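Local coordinates for Sel1 repeat family protein (Pseudomonas aeruginosa, PDB 6LCH) that probably serves as an immunity protein that protects Pseudomonas aeruginosa from its own type VI secretion effector PldB, and folds as a helical Sel1-repeat solenoid, at residues A[15-20]-A[95-100]; A[21-26]-A[54-59]; A[168-173]-A[188-193]. All coordinates share one frame; numbering follows the deposited sequence.

Contact 1 of 3, residues A[15-20]-A[95-100]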
loop_
_atom_site.group_PDB
_atom_site.type_symbol
_atom_site.label_atom_id
_atom_site.label_comp_id
_atom_site.label_asym_id
_atom_site.label_seq_id
_atom_site.Cartn_x
_atom_site.Cartn_y
_atom_site.Cartn_z
ATOM N N ASP A 15 7.407 -12.691 -8.342
ATOM C CA ASP A 15 8.279 -13.813 -8.667
ATOM C C ASP A 15 8.084 -15.019 -7.758
ATOM O O ASP A 15 8.404 -16.139 -8.170
ATOM C CB ASP A 15 9.752 -13.386 -8.595
ATOM C CG ASP A 15 10.160 -12.492 -9.746
ATOM O OD1 ASP A 15 9.276 -12.060 -10.513
ATOM O OD2 ASP A 15 11.374 -12.224 -9.883
ATOM N N HIS A 16 7.581 -14.820 -6.537
ATOM C CA HIS A 16 7.416 -15.913 -5.584
ATOM C C HIS A 16 5.954 -16.071 -5.174
ATOM O O HIS A 16 5.643 -16.153 -3.980
ATOM C CB HIS A 16 8.279 -15.680 -4.343
ATOM C CG HIS A 16 9.488 -14.834 -4.593
ATOM N ND1 HIS A 16 10.417 -15.129 -5.568
ATOM C CD2 HIS A 16 9.921 -13.700 -3.991
ATOM C CE1 HIS A 16 11.373 -14.215 -5.553
ATOM N NE2 HIS A 16 11.095 -13.337 -4.606
ATOM N N LEU A 17 5.044 -16.088 -6.158
ATOM C CA LEU A 17 3.624 -16.277 -5.902
ATOM C C LEU A 17 3.150 -17.595 -6.506
ATOM O O LEU A 17 3.630 -18.009 -7.566
ATOM C CB LEU A 17 2.776 -15.137 -6.483
ATOM C CG LEU A 17 2.788 -13.777 -5.773
ATOM C CD1 LEU A 17 1.908 -12.763 -6.499
ATOM C CD2 LEU A 17 2.402 -13.898 -4.307
ATOM N N PRO A 18 2.209 -18.274 -5.857
ATOM C CA PRO A 18 1.672 -19.518 -6.410
ATOM C C PRO A 18 0.762 -19.231 -7.590
ATOM O O PRO A 18 0.360 -18.076 -7.799
ATOM C CB PRO A 18 0.893 -20.114 -5.228
ATOM C CG PRO A 18 0.468 -18.924 -4.441
ATOM C CD PRO A 18 1.581 -17.922 -4.571
ATOM N N PRO A 19 0.426 -20.239 -8.398
ATOM C CA PRO A 19 -0.443 -19.987 -9.555
ATOM C C PRO A 19 -1.828 -19.522 -9.124
ATOM O O PRO A 19 -2.374 -19.981 -8.119
ATOM C CB PRO A 19 -0.496 -21.347 -10.264
ATOM C CG PRO A 19 -0.121 -22.344 -9.211
ATOM C CD PRO A 19 0.879 -21.640 -8.346
ATOM N N LEU A 20 -2.390 -18.593 -9.895
ATOM C CA LEU A 20 -3.702 -18.026 -9.599
ATOM C C LEU A 20 -4.772 -18.916 -10.221
ATOM O O LEU A 20 -4.854 -19.032 -11.448
ATOM C CB LEU A 20 -3.811 -16.599 -10.129
ATOM C CG LEU A 20 -4.993 -15.789 -9.590
ATOM C CD1 LEU A 20 -4.633 -15.144 -8.260
ATOM C CD2 LEU A 20 -5.444 -14.736 -10.601
ATOM N N ASP A 95 4.082 -20.024 0.880
ATOM C CA ASP A 95 5.208 -19.093 0.778
ATOM C C ASP A 95 4.800 -17.769 0.133
ATOM O O ASP A 95 5.578 -17.148 -0.596
ATOM C CB ASP A 95 6.385 -19.722 0.028
ATOM C CG ASP A 95 7.724 -19.249 0.558
ATOM O OD1 ASP A 95 8.662 -19.071 -0.245
ATOM O OD2 ASP A 95 7.827 -19.038 1.784
ATOM N N VAL A 96 3.578 -17.326 0.410
ATOM C CA VAL A 96 3.084 -16.058 -0.121
ATOM C C VAL A 96 3.711 -14.925 0.689
ATOM O O VAL A 96 3.568 -14.897 1.919
ATOM C CB VAL A 96 1.549 -15.990 -0.087
ATOM C CG1 VAL A 96 1.082 -14.615 -0.520
ATOM C CG2 VAL A 96 0.951 -17.056 -0.991
ATOM N N PRO A 97 4.422 -13.992 0.053
ATOM C CA PRO A 97 5.124 -12.954 0.832
ATOM C C PRO A 97 4.197 -12.109 1.689
ATOM O O PRO A 97 4.566 -11.749 2.814
ATOM C CB PRO A 97 5.824 -12.121 -0.251
ATOM C CG PRO A 97 5.929 -13.036 -1.435
ATOM C CD PRO A 97 4.712 -13.905 -1.387
ATOM N N GLN A 98 2.997 -11.793 1.196
ATOM C CA GLN A 98 2.041 -11.046 2.011
ATOM C C GLN A 98 1.629 -11.831 3.253
ATOM O O GLN A 98 1.272 -11.233 4.274
ATOM C CB GLN A 98 0.811 -10.678 1.173
ATOM C CG GLN A 98 -0.159 -9.712 1.861
ATOM C CD GLN A 98 0.410 -8.312 2.011
ATOM O OE1 GLN A 98 1.127 -7.817 1.135
ATOM N NE2 GLN A 98 0.088 -7.661 3.125
ATOM N N GLY A 99 1.683 -13.164 3.194
ATOM C CA GLY A 99 1.317 -13.963 4.354
ATOM C C GLY A 99 2.223 -13.727 5.548
ATOM O O GLY A 99 1.770 -13.736 6.695
ATOM N N PHE A 100 3.515 -13.503 5.295
ATOM C CA PHE A 100 4.444 -13.209 6.383
ATOM C C PHE A 100 4.175 -11.834 6.984
ATOM O O PHE A 100 4.174 -11.669 8.211
ATOM C CB PHE A 100 5.883 -13.299 5.876
ATOM C CG PHE A 100 6.274 -14.673 5.409
ATOM C CD1 PHE A 100 6.657 -15.643 6.317
ATOM C CD2 PHE A 100 6.255 -14.993 4.061
ATOM C CE1 PHE A 100 7.020 -16.914 5.892
ATOM C CE2 PHE A 100 6.620 -16.263 3.629
ATOM C CZ PHE A 100 7.003 -17.220 4.548
#
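The irregular backbone of 15-20, extended from Leu17 on, runs past the turn that enters helix 97-107, with the CA atoms of Leu17 and Val96 5.8 Å apart. This joins the non-helical N-terminal arm of a Sel1-repeat solenoid to the link between helices 81-93 and 97-107. That link opens with a Schellman motif: Asp95, at positive phi, is its C-prime residue, and the amides of Asp95 and Val96 turn back to the carbonyls of helix 81-93. Val96 then presents its two methyls to different partners. With CG1 anti to the backbone N (chi1 175°), CG2 lies anti to the carbonyl carbon and meets Pro18 CD at 3.7 Å, the two side chains crossing at about a right angle. CG1 faces Leu17 CD2 more loosely, at 4.1 Å. Leu17 reaches across with that one methyl, while its other, CD1, packs on Trp59 of helix 59-70, which Val96 also touches. Leu130 is touched by both His16 and Pro97. The side-chain contacts are apolar, made by branch ends and proline rings, and the backbone of His16 adds its carbonyl. Pro97 CD closes the contact, lying 3.7 Å from Leu17 CD2 and 3.6 Å from the carbonyl oxygen His16 O.

Contact 2 of 3, residues A[21-26]-A[54-59]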
loop_
_atom_site.group_PDB
_atom_site.type_symbol
_atom_site.label_atom_id
_atom_site.label_comp_id
_atom_site.label_asym_id
_atom_site.label_seq_id
_atom_site.Cartn_x
_atom_site.Cartn_y
_atom_site.Cartn_z
ATOM N N ASP A 21 -5.589 -19.536 -9.381
ATOM C CA ASP A 21 -6.622 -20.436 -9.883
ATOM C C ASP A 21 -7.744 -19.639 -10.538
ATOM O O ASP A 21 -8.255 -18.690 -9.934
ATOM C CB ASP A 21 -7.188 -21.297 -8.758
ATOM C CG ASP A 21 -8.342 -22.165 -9.224
ATOM O OD1 ASP A 21 -8.077 -23.175 -9.910
ATOM O OD2 ASP A 21 -9.508 -21.828 -8.921
ATOM N N PRO A 22 -8.144 -19.978 -11.768
ATOM C CA PRO A 22 -9.241 -19.224 -12.414
ATOM C C PRO A 22 -10.590 -19.339 -11.714
ATOM O O PRO A 22 -11.249 -18.310 -11.496
ATOM C CB PRO A 22 -9.267 -19.818 -13.829
ATOM C CG PRO A 22 -7.848 -20.249 -14.064
ATOM C CD PRO A 22 -7.369 -20.771 -12.738
ATOM N N GLN A 23 -11.040 -20.554 -11.374
ATOM C CA GLN A 23 -12.311 -20.704 -10.661
ATOM C C GLN A 23 -12.326 -19.914 -9.358
ATOM O O GLN A 23 -13.332 -19.276 -9.019
ATOM C CB GLN A 23 -12.599 -22.179 -10.364
ATOM C CG GLN A 23 -13.813 -22.360 -9.439
ATOM C CD GLN A 23 -14.080 -23.806 -9.012
ATOM O OE1 GLN A 23 -13.184 -24.533 -8.595
ATOM N NE2 GLN A 23 -15.332 -24.240 -9.172
ATOM N N ALA A 24 -11.226 -19.965 -8.603
ATOM C CA ALA A 24 -11.191 -19.294 -7.308
ATOM C C ALA A 24 -11.123 -17.782 -7.470
ATOM O O ALA A 24 -11.765 -17.045 -6.713
ATOM C CB ALA A 24 -10.008 -19.806 -6.487
ATOM N N ASP A 25 -10.362 -17.301 -8.456
ATOM C CA ASP A 25 -10.233 -15.862 -8.654
ATOM C C ASP A 25 -11.561 -15.229 -9.049
ATOM O O ASP A 25 -11.800 -14.053 -8.754
ATOM C CB ASP A 25 -9.169 -15.570 -9.712
ATOM C CG ASP A 25 -8.793 -14.102 -9.771
ATOM O OD1 ASP A 25 -8.160 -13.609 -8.814
ATOM O OD2 ASP A 25 -9.120 -13.445 -10.778
ATOM N N ALA A 26 -12.430 -15.988 -9.717
ATOM C CA ALA A 26 -13.760 -15.484 -10.039
ATOM C C ALA A 26 -14.599 -15.312 -8.780
ATOM O O ALA A 26 -15.305 -14.309 -8.631
ATOM C CB ALA A 26 -14.449 -16.424 -11.031
ATOM N N ALA A 54 -10.482 -19.207 -0.811
ATOM C CA ALA A 54 -9.355 -19.464 0.084
ATOM C C ALA A 54 -9.048 -20.952 0.181
ATOM O O ALA A 54 -7.880 -21.346 0.267
ATOM C CB ALA A 54 -9.648 -18.893 1.470
ATOM N N GLU A 55 -10.084 -21.794 0.186
ATOM C CA GLU A 55 -9.877 -23.236 0.252
ATOM C C GLU A 55 -9.248 -23.787 -1.017
ATOM O O GLU A 55 -8.659 -24.870 -0.979
ATOM C CB GLU A 55 -11.197 -23.966 0.516
ATOM C CG GLU A 55 -11.991 -23.484 1.717
ATOM C CD GLU A 55 -11.122 -23.084 2.891
ATOM O OE1 GLU A 55 -11.302 -21.956 3.396
ATOM O OE2 GLU A 55 -10.267 -23.893 3.316
ATOM N N ARG A 56 -9.377 -23.084 -2.141
ATOM C CA ARG A 56 -8.709 -23.500 -3.366
ATOM C C ARG A 56 -7.307 -22.919 -3.491
ATOM O O ARG A 56 -6.638 -23.171 -4.496
ATOM C CB ARG A 56 -9.545 -23.109 -4.591
ATOM C CG ARG A 56 -10.730 -24.014 -4.832
ATOM C CD ARG A 56 -11.370 -23.759 -6.186
ATOM N NE ARG A 56 -10.611 -24.292 -7.317
ATOM C CZ ARG A 56 -10.621 -25.569 -7.693
ATOM N NH1 ARG A 56 -11.342 -26.457 -7.024
ATOM N NH2 ARG A 56 -9.910 -25.957 -8.739
ATOM N N GLY A 57 -6.856 -22.154 -2.501
ATOM C CA GLY A 57 -5.509 -21.620 -2.481
ATOM C C GLY A 57 -5.357 -20.178 -2.915
ATOM O O GLY A 57 -4.220 -19.714 -3.064
ATOM N N HIS A 58 -6.453 -19.458 -3.128
ATOM C CA HIS A 58 -6.370 -18.077 -3.589
ATOM C C HIS A 58 -5.828 -17.192 -2.473
ATOM O O HIS A 58 -6.441 -17.090 -1.406
ATOM C CB HIS A 58 -7.746 -17.593 -4.039
ATOM C CG HIS A 58 -7.695 -16.403 -4.944
ATOM N ND1 HIS A 58 -7.543 -15.116 -4.473
ATOM C CD2 HIS A 58 -7.769 -16.306 -6.293
ATOM C CE1 HIS A 58 -7.533 -14.276 -5.494
ATOM N NE2 HIS A 58 -7.667 -14.973 -6.608
ATOM N N TRP A 59 -4.688 -16.539 -2.714
ATOM C CA TRP A 59 -4.013 -15.872 -1.605
ATOM C C TRP A 59 -4.556 -14.473 -1.332
ATOM O O TRP A 59 -4.545 -14.030 -0.177
ATOM C CB TRP A 59 -2.494 -15.859 -1.831
ATOM C CG TRP A 59 -1.992 -14.962 -2.914
ATOM C CD1 TRP A 59 -1.762 -15.297 -4.216
ATOM C CD2 TRP A 59 -1.629 -13.582 -2.783
ATOM N NE1 TRP A 59 -1.290 -14.208 -4.907
ATOM C CE2 TRP A 59 -1.199 -13.142 -4.049
ATOM C CE3 TRP A 59 -1.634 -12.675 -1.718
ATOM C CZ2 TRP A 59 -0.771 -11.834 -4.279
ATOM C CZ3 TRP A 59 -1.215 -11.376 -1.949
ATOM C CH2 TRP A 59 -0.787 -10.967 -3.219
#
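Arg56 and His58 reach from the turn between helices 43-55 and 59-70 to the first turn of helix 22-34, each toward a different aspartate. The carboxylate of Asp25 and the imidazole of His58 are nearly coplanar, 25° apart, and His58 NE2 gives its proton to the anti lone pair of Asp25 OD1 over a short 2.6 Å. The acceptor lies close to the ring plane. At the other end of the ring ND1 caps Ala61 N, which fixes the rotation of the imidazole, and Tyr28 stacks on it. Asp25 OD2 in turn forms a salt bridge with Arg29.

Asp21 and Arg56 are turned differently: their planes stand 49° apart. Arg56 NE, bonded to Asp21 OD2 at 3.1 Å, comes from above the carboxylate plane, although OD2 sits near the guanidinium plane. The same oxygen accepts Ala24 N at 2.6 Å, so one atom caps the helix and binds the arginine. A bend at chi3 (75°) brings the guanidinium beneath Gln23, whose OE1 lies over one face, 2.9 Å from Arg56 CZ but off the N-H directions, and makes no hydrogen bond there. Between the polar pairs Ala24 CB fits against Arg56 CB at 3.8 Å. The arrangement combines an Asp N-cap, a Schellman motif at Gly57 and a His N-cap, a compact junction of helix ends in a Sel1-repeat solenoid.

Contact 3 of 3, residues A[168-173]-A[188-193]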
loop_
_atom_site.group_PDB
_atom_site.type_symbol
_atom_site.label_atom_id
_atom_site.label_comp_id
_atom_site.label_asym_id
_atom_site.label_seq_id
_atom_site.Cartn_x
_atom_site.Cartn_y
_atom_site.Cartn_z
ATOM N N ALA A 168 4.251 3.369 -0.831
ATOM C CA ALA A 168 5.698 3.551 -0.766
ATOM C C ALA A 168 6.114 4.836 -1.466
ATOM O O ALA A 168 6.978 5.569 -0.972
ATOM C CB ALA A 168 6.410 2.351 -1.383
ATOM N N SER A 169 5.514 5.118 -2.626
ATOM C CA SER A 169 5.763 6.386 -3.300
ATOM C C SER A 169 5.251 7.559 -2.474
ATOM O O SER A 169 5.800 8.663 -2.561
ATOM C CB SER A 169 5.113 6.384 -4.684
ATOM O OG SER A 169 5.802 5.523 -5.576
ATOM N N TYR A 170 4.198 7.344 -1.679
ATOM C CA TYR A 170 3.741 8.373 -0.749
ATOM C C TYR A 170 4.803 8.660 0.306
ATOM O O TYR A 170 5.080 9.820 0.622
ATOM C CB TYR A 170 2.428 7.947 -0.085
ATOM C CG TYR A 170 1.880 8.961 0.907
ATOM C CD1 TYR A 170 0.984 9.943 0.502
ATOM C CD2 TYR A 170 2.258 8.935 2.244
ATOM C CE1 TYR A 170 0.483 10.868 1.400
ATOM C CE2 TYR A 170 1.767 9.859 3.147
ATOM C CZ TYR A 170 0.879 10.820 2.720
ATOM O OH TYR A 170 0.386 11.736 3.618
ATOM N N GLU A 171 5.398 7.607 0.870
ATOM C CA GLU A 171 6.472 7.788 1.842
ATOM C C GLU A 171 7.685 8.457 1.217
ATOM O O GLU A 171 8.448 9.134 1.915
ATOM C CB GLU A 171 6.866 6.441 2.449
ATOM C CG GLU A 171 5.769 5.776 3.260
ATOM C CD GLU A 171 5.322 6.613 4.445
ATOM O OE1 GLU A 171 6.194 7.078 5.213
ATOM O OE2 GLU A 171 4.099 6.810 4.604
ATOM N N LEU A 172 7.882 8.277 -0.088
ATOM C CA LEU A 172 8.927 9.010 -0.797
ATOM C C LEU A 172 8.649 10.504 -0.766
ATOM O O LEU A 172 9.501 11.302 -0.356
ATOM C CB LEU A 172 9.022 8.525 -2.241
ATOM C CG LEU A 172 9.819 7.254 -2.481
ATOM C CD1 LEU A 172 9.541 6.247 -1.392
ATOM C CD2 LEU A 172 9.449 6.720 -3.834
ATOM N N GLY A 173 7.461 10.897 -1.227
ATOM C CA GLY A 173 7.076 12.295 -1.166
ATOM C C GLY A 173 7.203 12.865 0.229
ATOM O O GLY A 173 7.776 13.938 0.423
ATOM N N VAL A 188 6.718 15.364 -7.138
ATOM C CA VAL A 188 6.851 14.347 -8.180
ATOM C C VAL A 188 6.438 12.984 -7.640
ATOM O O VAL A 188 5.708 12.228 -8.294
ATOM C CB VAL A 188 8.289 14.323 -8.729
ATOM C CG1 VAL A 188 8.531 13.051 -9.545
ATOM C CG2 VAL A 188 8.558 15.562 -9.567
ATOM N N TYR A 189 6.880 12.663 -6.422
ATOM C CA TYR A 189 6.637 11.341 -5.860
ATOM C C TYR A 189 5.218 11.187 -5.325
ATOM O O TYR A 189 4.646 10.092 -5.390
ATOM C CB TYR A 189 7.660 11.054 -4.767
ATOM C CG TYR A 189 8.925 10.449 -5.316
ATOM C CD1 TYR A 189 10.162 11.037 -5.093
ATOM C CD2 TYR A 189 8.876 9.294 -6.082
ATOM C CE1 TYR A 189 11.320 10.472 -5.606
ATOM C CE2 TYR A 189 10.017 8.729 -6.597
ATOM C CZ TYR A 189 11.235 9.316 -6.354
ATOM O OH TYR A 189 12.362 8.734 -6.873
ATOM N N TYR A 190 4.644 12.255 -4.765
ATOM C CA TYR A 190 3.230 12.208 -4.408
ATOM C C TYR A 190 2.375 11.939 -5.640
ATOM O O TYR A 190 1.393 11.189 -5.574
ATOM C CB TYR A 190 2.796 13.516 -3.747
ATOM C CG TYR A 190 3.200 13.686 -2.296
ATOM C CD1 TYR A 190 2.749 12.812 -1.313
ATOM C CD2 TYR A 190 4.014 14.740 -1.910
ATOM C CE1 TYR A 190 3.114 12.984 0.018
ATOM C CE2 TYR A 190 4.384 14.915 -0.591
ATOM C CZ TYR A 190 3.932 14.043 0.369
ATOM O OH TYR A 190 4.312 14.235 1.679
ATOM N N GLN A 191 2.738 12.540 -6.776
ATOM C CA GLN A 191 1.970 12.333 -7.998
ATOM C C GLN A 191 2.099 10.897 -8.489
ATOM O O GLN A 191 1.101 10.268 -8.861
ATOM C CB GLN A 191 2.417 13.316 -9.082
ATOM C CG GLN A 191 1.409 13.438 -10.222
ATOM C CD GLN A 191 1.976 14.117 -11.452
ATOM O OE1 GLN A 191 3.186 14.122 -11.671
ATOM N NE2 GLN A 191 1.099 14.693 -12.267
ATOM N N VAL A 192 3.324 10.360 -8.495
ATOM C CA VAL A 192 3.524 8.957 -8.861
ATOM C C VAL A 192 2.676 8.054 -7.978
ATOM O O VAL A 192 2.084 7.073 -8.448
ATOM C CB VAL A 192 5.018 8.591 -8.776
ATOM C CG1 VAL A 192 5.202 7.079 -8.771
ATOM C CG2 VAL A 192 5.785 9.221 -9.920
ATOM N N SER A 193 2.592 8.383 -6.687
ATOM C CA SER A 193 1.735 7.636 -5.773
ATOM C C SER A 193 0.287 7.643 -6.244
ATOM O O SER A 193 -0.388 6.608 -6.209
ATOM C CB SER A 193 1.850 8.224 -4.367
ATOM O OG SER A 193 1.096 7.476 -3.432
#
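Tyr190 and Tyr189 straddle the facing side of helix 166-178, one ring packed on Gly173 and Tyr170, the other on Leu172. Helices 166-178 and 183-195 form an antiparallel hairpin within a Sel1 repeat of the TPR clan; the axes of the two segments approach to 7.3 Å with 164° between directions. Such close approach rests on the small residues Gly173, Ser169 and Ser193: the CA atoms of Gly173 and Tyr189 come to 4.8 Å, those of Ser169 and Ser193 to 4.9 Å.

Gly173 CA sits over the centre of the Tyr190 ring in a CH-pi contact, the ring taking the place a CB would occupy. Tyr190 also turns an edge to the face of Tyr170, a T-shaped pair with planes at 73° and CE1 of each ring 3.6 Å apart. Tyr170 lies beside it because its CG is anti to the backbone N (chi1 180°). On the other flank Leu172 CD2 rests over the face of Tyr189, 3.8 Å from the ring centroid, and its CB covers the rim near Tyr189 CG.

Where the serines meet, their CB atoms pack together and the hydroxyls diverge. Ser169 OG bonds with Gln196, and Ser193 OG with the carbonyl of Ala166 on the opposing helix. Both buried polar ends are thereby satisfied beyond the pair of segments.

Further out, helix 199-208 lies against the Tyr170-Tyr190 side through Ser200, Ala201, Phe204 and Leu205. Helix 150-162 backs the Leu172-Tyr189 side through Thr157 and His158, so the hairpin is stacked between its neighbours in the solenoid. At the serine end, Val192 CG1 lies 3.6 Å from Ser169 OG.

Overall arrangement
Contacts 1 and 2 are neighbours on one side of the chain's centre, their centres about 13 Å apart, and they touch: Leu20 packs on Asp25 and His58, while Trp59 meets Leu17 and Val96. In sequence, contact 2 falls within the span that contact 1 closes, so the N-terminal arm and helix 22-34 run along two helix junctions, 55-59 and 93-97. Contact 3 follows later in the chain and lies on the opposite side of the centre, about 25 Å from contact 1 and 32 Å from contact 2, centre to centre. It is a hairpin inside one late repeat. Together they sample both sides of the centre of a helical, strand-free solenoid, which probably offers its surface for protein binding.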